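Local coordinates for protein pantothenate kinase (Coxiella burnetii, PDB 3TQC) that catalyses the ATP-dependent phosphorylation of pantothenate to 4'-phosphopantothenate, the first of five steps in coenzyme A biosynthesis, at residues 44-49 with 105-110; 131-136 with 157-162. One frame throughout, in Å; residues are numbered along the deposited sequence.

Interaction 1: 44-49 with 105-110. With ADP (adenosine-5'-diphosphate), chain D.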
loop_
_atom_site.group_PDB
_atom_site.type_symbol
_atom_site.label_atom_id
_atom_site.label_comp_id
_atom_site.label_asym_id
_atom_site.label_seq_id
_atom_site.Cartn_x
_atom_site.Cartn_y
_atom_site.Cartn_z
ATOM N N GLN B 44 6.384 11.016 -30.547
ATOM C CA GLN B 44 5.786 12.061 -31.401
ATOM C C GLN B 44 4.589 12.743 -30.743
ATOM O O GLN B 44 3.670 12.068 -30.259
ATOM C CB GLN B 44 5.319 11.485 -32.744
ATOM C CG GLN B 44 6.377 11.423 -33.799
ATOM C CD GLN B 44 5.884 10.730 -35.041
ATOM O OE1 GLN B 44 5.767 11.338 -36.105
ATOM N NE2 GLN B 44 5.574 9.447 -34.914
ATOM N N GLY B 45 4.606 14.079 -30.745
ATOM C CA GLY B 45 3.564 14.884 -30.108
ATOM C C GLY B 45 3.908 15.240 -28.672
ATOM O O GLY B 45 3.425 16.245 -28.137
ATOM N N GLN B 46 4.758 14.419 -28.062
ATOM C CA GLN B 46 5.134 14.556 -26.670
ATOM C C GLN B 46 6.517 15.205 -26.547
ATOM O O GLN B 46 6.739 16.028 -25.673
ATOM C CB GLN B 46 5.123 13.169 -26.021
ATOM C CG GLN B 46 4.296 13.082 -24.776
ATOM C CD GLN B 46 2.839 13.432 -25.014
ATOM O OE1 GLN B 46 2.225 12.997 -25.989
ATOM N NE2 GLN B 46 2.283 14.239 -24.120
ATOM N N ILE B 47 7.436 14.820 -27.430
ATOM C CA ILE B 47 8.754 15.458 -27.532
ATOM C C ILE B 47 8.654 16.975 -27.686
ATOM O O ILE B 47 9.414 17.704 -27.064
ATOM C CB ILE B 47 9.602 14.842 -28.687
ATOM C CG1 ILE B 47 10.557 13.793 -28.122
ATOM C CG2 ILE B 47 10.418 15.898 -29.431
ATOM C CD1 ILE B 47 11.307 13.025 -29.198
ATOM N N GLU B 48 7.705 17.446 -28.489
ATOM C CA GLU B 48 7.542 18.878 -28.701
ATOM C C GLU B 48 7.061 19.581 -27.418
ATOM O O GLU B 48 7.398 20.733 -27.162
ATOM C CB GLU B 48 6.587 19.130 -29.872
ATOM C CG GLU B 48 6.538 20.563 -30.377
ATOM C CD GLU B 48 7.909 21.151 -30.697
ATOM O OE1 GLU B 48 8.483 20.831 -31.771
ATOM O OE2 GLU B 48 8.400 21.964 -29.876
ATOM N N ILE B 49 6.291 18.880 -26.602
ATOM C CA ILE B 49 5.791 19.458 -25.367
ATOM C C ILE B 49 6.849 19.403 -24.256
ATOM O O ILE B 49 7.146 20.409 -23.630
ATOM C CB ILE B 49 4.479 18.758 -24.934
ATOM C CG1 ILE B 49 3.398 18.996 -26.010
ATOM C CG2 ILE B 49 4.016 19.263 -23.569
ATOM C CD1 ILE B 49 2.083 18.265 -25.762
ATOM N N LYS B 105 0.327 14.786 -15.296
ATOM C CA LYS B 105 0.403 13.335 -15.168
ATOM C C LYS B 105 0.047 12.587 -16.473
ATOM O O LYS B 105 0.662 11.566 -16.801
ATOM C CB LYS B 105 -0.326 12.844 -13.917
ATOM C CG LYS B 105 -1.759 12.944 -13.910
ATOM C CD LYS B 105 -2.304 12.905 -12.476
ATOM C CE LYS B 105 -3.688 13.489 -12.496
ATOM N NZ LYS B 105 -3.612 14.934 -12.740
ATOM N N SER B 106 -0.875 13.128 -17.250
ATOM C CA SER B 106 -1.176 12.576 -18.566
ATOM C C SER B 106 0.035 12.684 -19.496
ATOM O O SER B 106 0.340 11.773 -20.259
ATOM C CB SER B 106 -2.358 13.317 -19.187
ATOM O OG SER B 106 -2.211 13.387 -20.585
ATOM N N THR B 107 0.731 13.803 -19.431
ATOM C CA THR B 107 1.968 13.951 -20.181
ATOM C C THR B 107 3.019 12.947 -19.709
ATOM O O THR B 107 3.694 12.326 -20.519
ATOM C CB THR B 107 2.503 15.376 -20.046
ATOM O OG1 THR B 107 1.469 16.313 -20.416
ATOM C CG2 THR B 107 3.751 15.574 -20.909
ATOM N N THR B 108 3.134 12.769 -18.400
ATOM C CA THR B 108 4.139 11.872 -17.823
ATOM C C THR B 108 3.854 10.422 -18.216
ATOM O O THR B 108 4.764 9.675 -18.601
ATOM C CB THR B 108 4.211 12.012 -16.280
ATOM O OG1 THR B 108 4.406 13.376 -15.946
ATOM C CG2 THR B 108 5.372 11.230 -15.691
ATOM N N SER B 109 2.587 10.038 -18.143
ATOM C CA SER B 109 2.207 8.666 -18.440
ATOM C C SER B 109 2.451 8.327 -19.913
ATOM O O SER B 109 2.868 7.230 -20.231
ATOM C CB SER B 109 0.742 8.415 -18.059
ATOM O OG SER B 109 -0.108 8.877 -19.098
ATOM N N ARG B 110 2.207 9.268 -20.817
ATOM C CA ARG B 110 2.446 9.008 -22.226
ATOM C C ARG B 110 3.944 8.894 -22.523
ATOM O O ARG B 110 4.362 8.090 -23.356
ATOM C CB ARG B 110 1.769 10.065 -23.109
ATOM C CG ARG B 110 0.243 9.953 -23.055
ATOM C CD ARG B 110 -0.477 11.091 -23.783
ATOM N NE ARG B 110 -1.755 11.415 -23.129
ATOM C CZ ARG B 110 -2.711 12.186 -23.649
ATOM N NH1 ARG B 110 -2.570 12.742 -24.855
ATOM N NH2 ARG B 110 -3.824 12.400 -22.952
HETATM P PB ADP D . -2.762 16.376 -16.064
HETATM O O1B ADP D . -2.804 15.149 -16.918
HETATM O O2B ADP D . -2.142 16.142 -14.711
HETATM O O3B ADP D . -4.061 17.146 -15.981
HETATM P PA ADP D . -1.336 17.330 -18.321
HETATM O O1A ADP D . -0.446 16.115 -18.437
HETATM O O2A ADP D . -2.527 17.507 -19.209
HETATM O O3A ADP D . -1.821 17.451 -16.796
HETATM O "O5'" ADP D . -0.440 18.624 -18.491
HETATM C "C5'" ADP D . -0.868 19.881 -17.996
HETATM C "C4'" ADP D . -0.340 20.986 -18.901
HETATM O "O4'" ADP D . 1.068 21.126 -18.736
HETATM C "C3'" ADP D . -0.554 20.674 -20.367
HETATM O "O3'" ADP D . -0.843 21.898 -21.046
HETATM C "C2'" ADP D . 0.746 20.077 -20.843
HETATM O "O2'" ADP D . 1.004 20.405 -22.197
HETATM C "C1'" ADP D . 1.760 20.726 -19.926
HETATM N N9 ADP D . 2.874 19.841 -19.529
HETATM C C8 ADP D . 2.758 18.723 -18.797
HETATM N N7 ADP D . 3.969 18.161 -18.585
HETATM C C5 ADP D . 4.868 18.939 -19.193
HETATM C C6 ADP D . 6.321 18.895 -19.330
HETATM N N6 ADP D . 7.003 17.870 -18.763
HETATM N N1 ADP D . 6.901 19.887 -20.030
HETATM C C2 ADP D . 6.197 20.895 -20.593
HETATM N N3 ADP D . 4.853 20.988 -20.495
HETATM C C4 ADP D . 4.156 20.048 -19.811
#
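T107 holds one oxygen of the ADP alpha-phosphate twice: its backbone N and its OG1 each bond to O1A at 2.8 Å, the N-H pointing well at the oxygen (158°). The side chain can do this because OG1 lies anti to the carbonyl carbon (chi1 -54°), turned back beside its own N. The same torsion swings CG2 the other way, where it sits between two neighbours, purine N7 of ADP at 3.5 Å and Q46 NE2 at 3.8 Å. Through that methyl the loop leading into helix 47-50 meets helix 105-116.

The Q46 chain bends at chi2 (60°) and lays its amide against the helix. While the NE2 end meets T107, the OE1 end comes to 4.0 Å from R110 CD, with amide carbon CD over R110 CB. The R110 side chain crosses that of Q46 at about a right angle, and its guanidinium leads off. No hydrogen bond joins the two segments. Further along, I49 CG2 reaches the nucleotide, 3.6 Å from adenine N3, and I49 O comes to 3.2 Å from ADP C2.

Helix 105-116 starts at the P-loop (Walker A) of this kinase, and its first amides serve the beta-phosphate. S106 N bonds to O1B, while O2B takes both K105 N and, at 2.7 Å, K105 NZ. The lysine chain runs alongside the phosphate and turns at chi4 to bring NZ in, and S100 O is a second partner for NZ.

The chemistry is thus divided: directed bonds from the start of a helix, whose dipole probably favours the negative charge, fix the diphosphate, whereas the 44-49 side contributes mostly van der Waals contact to the helix, and to the nucleotide I49 CG2 and the close carbonyl oxygen I49 O.

Interaction 2: 131-136 with 157-162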
loop_
_atom_site.group_PDB
_atom_site.type_symbol
_atom_site.label_atom_id
_atom_site.label_comp_id
_atom_site.label_asym_id
_atom_site.label_seq_id
_atom_site.Cartn_x
_atom_site.Cartn_y
_atom_site.Cartn_z
ATOM N N ASP B 131 -9.910 9.141 -15.078
ATOM C CA ASP B 131 -10.985 9.995 -15.607
ATOM C C ASP B 131 -12.140 9.169 -16.141
ATOM O O ASP B 131 -13.313 9.541 -16.003
ATOM C CB ASP B 131 -10.491 10.863 -16.785
ATOM C CG ASP B 131 -9.310 11.758 -16.429
ATOM O OD1 ASP B 131 -9.122 12.059 -15.229
ATOM O OD2 ASP B 131 -8.567 12.161 -17.367
ATOM N N GLY B 132 -11.795 8.067 -16.794
ATOM C CA GLY B 132 -12.770 7.195 -17.368
ATOM C C GLY B 132 -13.749 6.611 -16.377
ATOM O O GLY B 132 -14.811 6.140 -16.776
ATOM N N PHE B 133 -13.407 6.642 -15.096
ATOM C CA PHE B 133 -14.274 6.116 -14.058
ATOM C C PHE B 133 -15.038 7.216 -13.322
ATOM O O PHE B 133 -15.670 6.958 -12.310
ATOM C CB PHE B 133 -13.456 5.252 -13.103
ATOM C CG PHE B 133 -12.798 4.087 -13.788
ATOM C CD1 PHE B 133 -13.433 2.847 -13.852
ATOM C CD2 PHE B 133 -11.558 4.241 -14.414
ATOM C CE1 PHE B 133 -12.829 1.766 -14.489
ATOM C CE2 PHE B 133 -10.953 3.162 -15.069
ATOM C CZ PHE B 133 -11.603 1.921 -15.101
ATOM N N LEU B 134 -15.001 8.440 -13.850
ATOM C CA LEU B 134 -15.890 9.489 -13.385
ATOM C C LEU B 134 -17.311 9.091 -13.714
ATOM O O LEU B 134 -17.548 8.436 -14.729
ATOM C CB LEU B 134 -15.576 10.820 -14.070
ATOM C CG LEU B 134 -14.295 11.511 -13.609
ATOM C CD1 LEU B 134 -13.927 12.654 -14.565
ATOM C CD2 LEU B 134 -14.459 12.014 -12.168
ATOM N N TYR B 135 -18.254 9.484 -12.857
ATOM C CA TYR B 135 -19.669 9.380 -13.186
ATOM C C TYR B 135 -19.964 10.354 -14.325
ATOM O O TYR B 135 -19.333 11.403 -14.431
ATOM C CB TYR B 135 -20.560 9.712 -11.975
ATOM C CG TYR B 135 -20.527 8.702 -10.828
ATOM C CD1 TYR B 135 -20.907 7.375 -11.020
ATOM C CD2 TYR B 135 -20.152 9.092 -9.542
ATOM C CE1 TYR B 135 -20.887 6.457 -9.971
ATOM C CE2 TYR B 135 -20.130 8.182 -8.485
ATOM C CZ TYR B 135 -20.502 6.870 -8.703
ATOM O OH TYR B 135 -20.492 5.981 -7.647
ATOM N N SER B 136 -20.921 10.008 -15.174
ATOM C CA SER B 136 -21.339 10.897 -16.245
ATOM C C SER B 136 -21.869 12.203 -15.677
ATOM O O SER B 136 -22.252 12.276 -14.503
ATOM C CB SER B 136 -22.451 10.247 -17.050
ATOM O OG SER B 136 -23.552 10.003 -16.205
ATOM N N MET B 157 -16.106 4.222 -7.941
ATOM C CA MET B 157 -15.006 3.466 -7.341
ATOM C C MET B 157 -15.178 1.962 -7.488
ATOM O O MET B 157 -14.219 1.272 -7.762
ATOM C CB MET B 157 -14.813 3.844 -5.868
ATOM C CG MET B 157 -13.454 3.433 -5.267
ATOM S SD MET B 157 -12.005 4.111 -6.111
ATOM C CE MET B 157 -12.699 5.681 -6.635
ATOM N N PRO B 158 -16.394 1.442 -7.305
ATOM C CA PRO B 158 -16.498 -0.002 -7.490
ATOM C C PRO B 158 -16.068 -0.432 -8.898
ATOM O O PRO B 158 -15.482 -1.494 -9.068
ATOM C CB PRO B 158 -17.992 -0.293 -7.252
ATOM C CG PRO B 158 -18.504 0.875 -6.465
ATOM C CD PRO B 158 -17.651 2.048 -6.813
ATOM N N SER B 159 -16.349 0.403 -9.891
ATOM C CA SER B 159 -15.963 0.100 -11.261
ATOM C C SER B 159 -14.434 0.153 -11.454
ATOM O O SER B 159 -13.845 -0.701 -12.134
ATOM C CB SER B 159 -16.667 1.041 -12.231
ATOM O OG SER B 159 -16.233 0.782 -13.536
ATOM N N LEU B 160 -13.787 1.145 -10.860
ATOM C CA LEU B 160 -12.351 1.222 -10.961
ATOM C C LEU B 160 -11.716 0.019 -10.264
ATOM O O LEU B 160 -10.800 -0.577 -10.803
ATOM C CB LEU B 160 -11.829 2.530 -10.367
ATOM C CG LEU B 160 -10.316 2.750 -10.250
ATOM C CD1 LEU B 160 -9.613 2.524 -11.565
ATOM C CD2 LEU B 160 -10.078 4.169 -9.753
ATOM N N LEU B 161 -12.195 -0.342 -9.072
ATOM C CA LEU B 161 -11.569 -1.448 -8.333
ATOM C C LEU B 161 -11.819 -2.777 -9.045
ATOM O O LEU B 161 -10.982 -3.662 -9.018
ATOM C CB LEU B 161 -12.079 -1.504 -6.900
ATOM C CG LEU B 161 -11.710 -0.275 -6.058
ATOM C CD1 LEU B 161 -12.394 -0.334 -4.672
ATOM C CD2 LEU B 161 -10.206 -0.157 -5.910
ATOM N N ARG B 162 -12.961 -2.898 -9.713
ATOM C CA ARG B 162 -13.266 -4.094 -10.470
ATOM C C ARG B 162 -12.302 -4.264 -11.651
ATOM O O ARG B 162 -11.851 -5.380 -11.948
ATOM C CB ARG B 162 -14.719 -4.047 -10.944
ATOM C CG ARG B 162 -15.140 -5.167 -11.896
ATOM C CD ARG B 162 -16.553 -4.894 -12.474
ATOM N NE ARG B 162 -16.711 -3.539 -13.034
ATOM C CZ ARG B 162 -16.203 -3.114 -14.194
ATOM N NH1 ARG B 162 -15.471 -3.921 -14.971
ATOM N NH2 ARG B 162 -16.423 -1.864 -14.589
#
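F133 and L160 bring the two backbones to 6.1 Å, CA to CA. This is part of the P-loop kinase fold: segment 131-136 is the loop that leaves the end of parallel strand 125-129, and segment 157-162 is the first part of helix 157-168. The loop starts with a tight turn, L134 N bonding back to D131 O, and then extends past the start of the helix. Backbone hydrogen bonds pair F133 with D156 and Y135 with S154, tying the loop to the residues just before that helix.

The F133 ring carries the contact. With CG anti to the carbonyl carbon (chi1 -60°), the ring is put against the helix at S159 and L160. One methyl of L160, CD1, stands over one ring face in a CH-pi contact, 3.9 Å from the centroid and only 16° off the normal. L160 CD1 is shifted toward the CD2-CE2 side of the ring, 3.8 Å from F133 CE2. The other long edge of the ring, F133 CD1 and CE1, runs along the helix backbone: F133 CD1 is 3.5 Å from L160 N, and F133 CE1 lies 3.6 Å from S159 O. I176 and P177 of strand 174-180 also pack on F133, so the ring joins loop, helix and the small antiparallel sheet in a buried spot.

S159 approaches differently, at the ring edge. Its OG lies in the ring plane, 3.5 Å from F133 CD1, and also accepts a weak, bent bond from R162 NH2 at 2.9 Å (N-H...O 120°).

The two interactions lie on opposite sides of the chain's centre, their centres 24 Å apart, and do not touch; nearest atoms are about 6 Å apart. One segment of each follows a parallel strand of the same mixed sheet. Helix 105-116 of interaction 1 follows strand 93-99, while the loop of interaction 2 follows strand 125-129, outermost on that side within the chain, with strand 199-203 in between. From that last strand E203 OE2 lies within hydrogen-bonding reach of S109 OG. Only interaction 1 handles ADP, but the loop of interaction 2 begins close by: D131 OD2 is 6.5 Å from ADP O1B. Its packed part lies further back, the L160 side chain about 12 Å from that of K105.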